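Local coordinates for protein guanine deaminase (PDB 6OHB) that catalyses the zinc-dependent hydrolytic deamination of guanine to xanthine and ammonia, the first step of guanine degradation in Escherichia coli, at residues A[356-359]-A[360-364]; A[396-399]-A[400-404]. All blocks are in the same frame, centred on the assembly; numbering follows the deposited sequence. Where two conformers were deposited one is given.

In the fold
Two helices of guanine deaminase, an amidohydrolase-superfamily enzyme, carry these contacts in series along the chain. Going from the N terminus, interaction 1 comes first, inside helix 356-363; interaction 2 follows in helix 397-404, after helix 365-370 and strand 388-391. Each is a local set of contacts three to four residues apart and closes no long loop, so neither nests in nor crosses the other. Their centres are 21 Å apart and they do not touch. Helix 409-419 links them by packing against both: interaction 1 joins it to strand 14-18 and helix 336-349, interaction 2 to the second subunit.

Interaction 1 (A[356-359]-A[360-364]); sequences AYEA and FYLAT
Two first torsions set Leu362 against Glu358, one turn earlier on the helix: Leu362 keeps CG beside its own backbone N (chi1 -69°), whereas Glu358 turns CG anti to its N (chi1 -169°). The leucine branch is thereby folded back along the helix, with Leu362 CG 3.4 Å from Glu358 O, while its CD1 comes alongside the glutamate methylene, 4.3 Å from Glu358 CG. Beneath this apolar contact Leu362 N gives Glu358 O a nearly straight hydrogen bond of 2.9 Å (N-H...O 167°). It is one of four successive i to i+4 bonds, from Phe360 N to Ala356 O through Ala363 N to Ala359 O, that make 356-363 a short, regular alpha-helix.

Phe360 and Tyr361 behave differently. Their rings lead away from the preceding turn, and of their side-chain atoms only CB stays near it, Phe360 CB 3.4 Å from Ala356 O and Tyr361 CB 3.3 Å from Tyr357 O. Thr364, the first residue to leave the helical conformation, places OG1 over one face of the Phe360 ring, 4.1 Å above its plane and toward the rim.

The small side chain of Ala359 meets Leu340 of helix 336-349 and Met417 of helix 409-419, and the Phe360 ring packs on Ile16 and Val18 of strand 14-18. At the far end, the backbone of Ala363 is hydrogen-bonded to Val79, in the strand that also carries the zinc ligands His82 and His84. The buried Glu358 carboxylate is met by Trp316 NE1 and Tyr352 OH, both bonded to OE2. Chemically, Glu358 combines an apolar stem with a polar end: its CG lies against the leucine, while two bonds compensate one buried oxygen and probably help it to carry negative charge.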
# COMPACT_ATOMS: atom_id res chain seq x y z
N ALA A 356 -0.07 9.65 -14.21
CA ALA A 356 0.55 10.42 -13.14
C ALA A 356 -0.03 11.83 -13.10
O ALA A 356 -0.28 12.38 -12.02
CB ALA A 356 2.06 10.46 -13.32
N TYR A 357 -0.26 12.42 -14.27
CA TYR A 357 -0.90 13.72 -14.34
C TYR A 357 -2.31 13.67 -13.76
O TYR A 357 -2.71 14.57 -13.01
CB TYR A 357 -0.92 14.22 -15.78
CG TYR A 357 0.46 14.59 -16.30
CD1 TYR A 357 1.53 14.71 -15.42
CD2 TYR A 357 0.69 14.81 -17.65
CE1 TYR A 357 2.79 15.04 -15.88
CE2 TYR A 357 1.95 15.15 -18.11
CZ TYR A 357 2.99 15.26 -17.22
OH TYR A 357 4.25 15.59 -17.67
N GLU A 358 -3.08 12.64 -14.10
CA GLU A 358 -4.44 12.52 -13.57
C GLU A 358 -4.45 12.35 -12.06
O GLU A 358 -5.28 12.95 -11.36
CB GLU A 358 -5.18 11.37 -14.25
CG GLU A 358 -6.67 11.34 -13.97
CD GLU A 358 -7.37 10.17 -14.63
OE1 GLU A 358 -6.74 9.47 -15.45
OE2 GLU A 358 -8.56 9.94 -14.33
N ALA A 359 -3.54 11.52 -11.54
CA ALA A 359 -3.46 11.32 -10.09
C ALA A 359 -3.09 12.61 -9.37
O ALA A 359 -3.73 12.99 -8.38
CB ALA A 359 -2.45 10.21 -9.78
N PHE A 360 -2.07 13.30 -9.87
CA PHE A 360 -1.69 14.58 -9.27
C PHE A 360 -2.83 15.58 -9.35
O PHE A 360 -3.09 16.32 -8.39
CB PHE A 360 -0.43 15.12 -9.97
CG PHE A 360 0.02 16.46 -9.46
CD1 PHE A 360 0.76 16.56 -8.30
CD2 PHE A 360 -0.27 17.62 -10.17
CE1 PHE A 360 1.19 17.79 -7.83
CE2 PHE A 360 0.15 18.86 -9.70
CZ PHE A 360 0.89 18.94 -8.53
N TYR A 361 -3.56 15.60 -10.47
CA TYR A 361 -4.68 16.51 -10.62
C TYR A 361 -5.77 16.22 -9.59
O TYR A 361 -6.26 17.13 -8.91
CB TYR A 361 -5.23 16.41 -12.04
CG TYR A 361 -6.45 17.26 -12.30
CD1 TYR A 361 -6.33 18.63 -12.52
CD2 TYR A 361 -7.71 16.68 -12.36
CE1 TYR A 361 -7.45 19.40 -12.77
CE2 TYR A 361 -8.83 17.45 -12.61
CZ TYR A 361 -8.69 18.81 -12.81
OH TYR A 361 -9.81 19.58 -13.06
N LEU A 362 -6.16 14.95 -9.47
CA LEU A 362 -7.20 14.60 -8.51
C LEU A 362 -6.76 14.88 -7.08
O LEU A 362 -7.60 15.18 -6.23
CB LEU A 362 -7.58 13.12 -8.67
CG LEU A 362 -8.32 12.76 -9.96
CD1 LEU A 362 -8.48 11.25 -10.07
CD2 LEU A 362 -9.66 13.45 -10.02
N ALA A 363 -5.46 14.81 -6.81
CA ALA A 363 -4.98 15.08 -5.46
C ALA A 363 -5.01 16.56 -5.11
O ALA A 363 -5.12 16.91 -3.93
CB ALA A 363 -3.56 14.53 -5.28
N THR A 364 -4.95 17.45 -6.10
CA THR A 364 -4.87 18.88 -5.80
C THR A 364 -6.05 19.65 -6.36
O THR A 364 -7.09 19.76 -5.70
CB THR A 364 -3.56 19.47 -6.33
OG1 THR A 364 -3.49 19.27 -7.75
CG2 THR A 364 -2.36 18.82 -5.67

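Interaction 2 (A[396-399]-A[400-404])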
# COMPACT_ATOMS: atom_id res chain seq x y z
N THR A 396 13.88 8.16 0.61
CA THR A 396 14.43 6.87 1.00
C THR A 396 15.37 6.40 -0.09
O THR A 396 15.25 6.82 -1.24
CB THR A 396 13.33 5.81 1.21
OG1 THR A 396 12.80 5.41 -0.06
CG2 THR A 396 12.21 6.33 2.09
N PRO A 397 16.36 5.57 0.26
CA PRO A 397 17.33 5.11 -0.77
C PRO A 397 16.67 4.53 -2.01
O PRO A 397 17.10 4.82 -3.13
CB PRO A 397 18.16 4.07 -0.01
CG PRO A 397 18.11 4.54 1.41
CD PRO A 397 16.73 5.11 1.61
N LEU A 398 15.62 3.72 -1.84
CA LEU A 398 14.92 3.17 -3.00
C LEU A 398 14.24 4.27 -3.81
O LEU A 398 14.25 4.23 -5.05
CB LEU A 398 13.90 2.13 -2.56
CG LEU A 398 13.12 1.40 -3.66
CD1 LEU A 398 14.05 0.57 -4.52
CD2 LEU A 398 12.03 0.53 -3.05
N GLN A 399 13.63 5.24 -3.13
CA GLN A 399 13.04 6.37 -3.83
C GLN A 399 14.10 7.14 -4.59
O GLN A 399 13.88 7.54 -5.74
CB GLN A 399 12.32 7.30 -2.86
CG GLN A 399 10.83 7.09 -2.77
CD GLN A 399 10.18 7.96 -1.70
OE1 GLN A 399 10.37 7.73 -0.51
NE2 GLN A 399 9.42 8.96 -2.14
N GLN A 400 15.25 7.37 -3.97
CA GLN A 400 16.32 8.09 -4.66
C GLN A 400 16.75 7.34 -5.92
O GLN A 400 16.90 7.95 -6.99
CB GLN A 400 17.51 8.27 -3.72
CG GLN A 400 18.79 8.73 -4.40
CD GLN A 400 18.87 10.24 -4.51
OE1 GLN A 400 18.80 10.95 -3.50
NE2 GLN A 400 19.04 10.73 -5.72
N LEU A 401 16.92 6.02 -5.82
CA LEU A 401 17.36 5.25 -6.97
C LEU A 401 16.34 5.30 -8.11
O LEU A 401 16.68 5.58 -9.26
CB LEU A 401 17.66 3.81 -6.54
CG LEU A 401 17.80 2.72 -7.61
CD1 LEU A 401 19.17 2.77 -8.24
CD2 LEU A 401 17.57 1.35 -6.98
N ARG A 402 15.06 5.06 -7.79
CA ARG A 402 14.04 5.06 -8.83
C ARG A 402 13.78 6.45 -9.38
O ARG A 402 13.36 6.59 -10.54
CB ARG A 402 12.74 4.45 -8.30
CG ARG A 402 12.87 3.01 -7.83
CD ARG A 402 11.53 2.28 -7.83
NE ARG A 402 11.70 0.83 -7.83
CZ ARG A 402 10.73 -0.04 -8.07
NH1 ARG A 402 9.50 0.40 -8.33
NH2 ARG A 402 10.97 -1.34 -8.06
N TYR A 403 14.01 7.49 -8.58
CA TYR A 403 13.83 8.87 -9.05
C TYR A 403 14.96 9.27 -9.99
O TYR A 403 14.72 9.87 -11.04
CB TYR A 403 13.76 9.81 -7.85
CG TYR A 403 13.40 11.25 -8.18
CD1 TYR A 403 12.08 11.66 -8.26
CD2 TYR A 403 14.39 12.21 -8.39
CE1 TYR A 403 11.75 12.96 -8.55
CE2 TYR A 403 14.07 13.52 -8.68
CZ TYR A 403 12.75 13.89 -8.76
OH TYR A 403 12.42 15.20 -9.05
N ASP A 404 16.21 8.93 -9.63
CA ASP A 404 17.33 9.13 -10.54
C ASP A 404 17.12 8.38 -11.85
O ASP A 404 17.46 8.89 -12.92
CB ASP A 404 18.63 8.67 -9.89
CG ASP A 404 19.04 9.52 -8.71
OD1 ASP A 404 18.64 10.70 -8.66
OD2 ASP A 404 19.78 8.99 -7.85
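Leu398 and Leu401 meet in the compact part of this helical turn. With CG anti to the backbone N (chi1 -177°), Leu398 brings CD1 to 4.4 Å from Leu401 CD2, and Leu398 O accepts a hydrogen bond from Arg402 N at 3.0 Å. The Arg402 side chain lies beside Leu398 and points the same way; it was modelled in two conformers, so the place of its guanidinium end, and what that end meets, hold for one of them.

The start of the helix is closed by an N-cap: Thr396 OG1 accepts Gln399 N at 3.2 Å (N-H...O 160°). Gln399 OE1 returns to that hydroxyl through a weak bond, and Gln399 NE2 is held by Ser424 OG.

The solvent side is looser and polar. There Gln400, its chain bent at chi2 (88°), swings its amide along the helix to the exposed residue Asp404; Gln400 NE2 meets Asp404 OD2 at 2.8 Å on the syn side, with a weaker bond to OD1.

The compact face is itself an interface. Leu398 packs on Thr332 of the second subunit, and in the conformer described Arg402 NE is hydrogen-bonded to Ser88 O of that subunit. Leu398 and Arg402 also rest, with Gln399, on Leu419 of helix 409-419, to which the Tyr403 ring adds a cation-pi contact with Lys412.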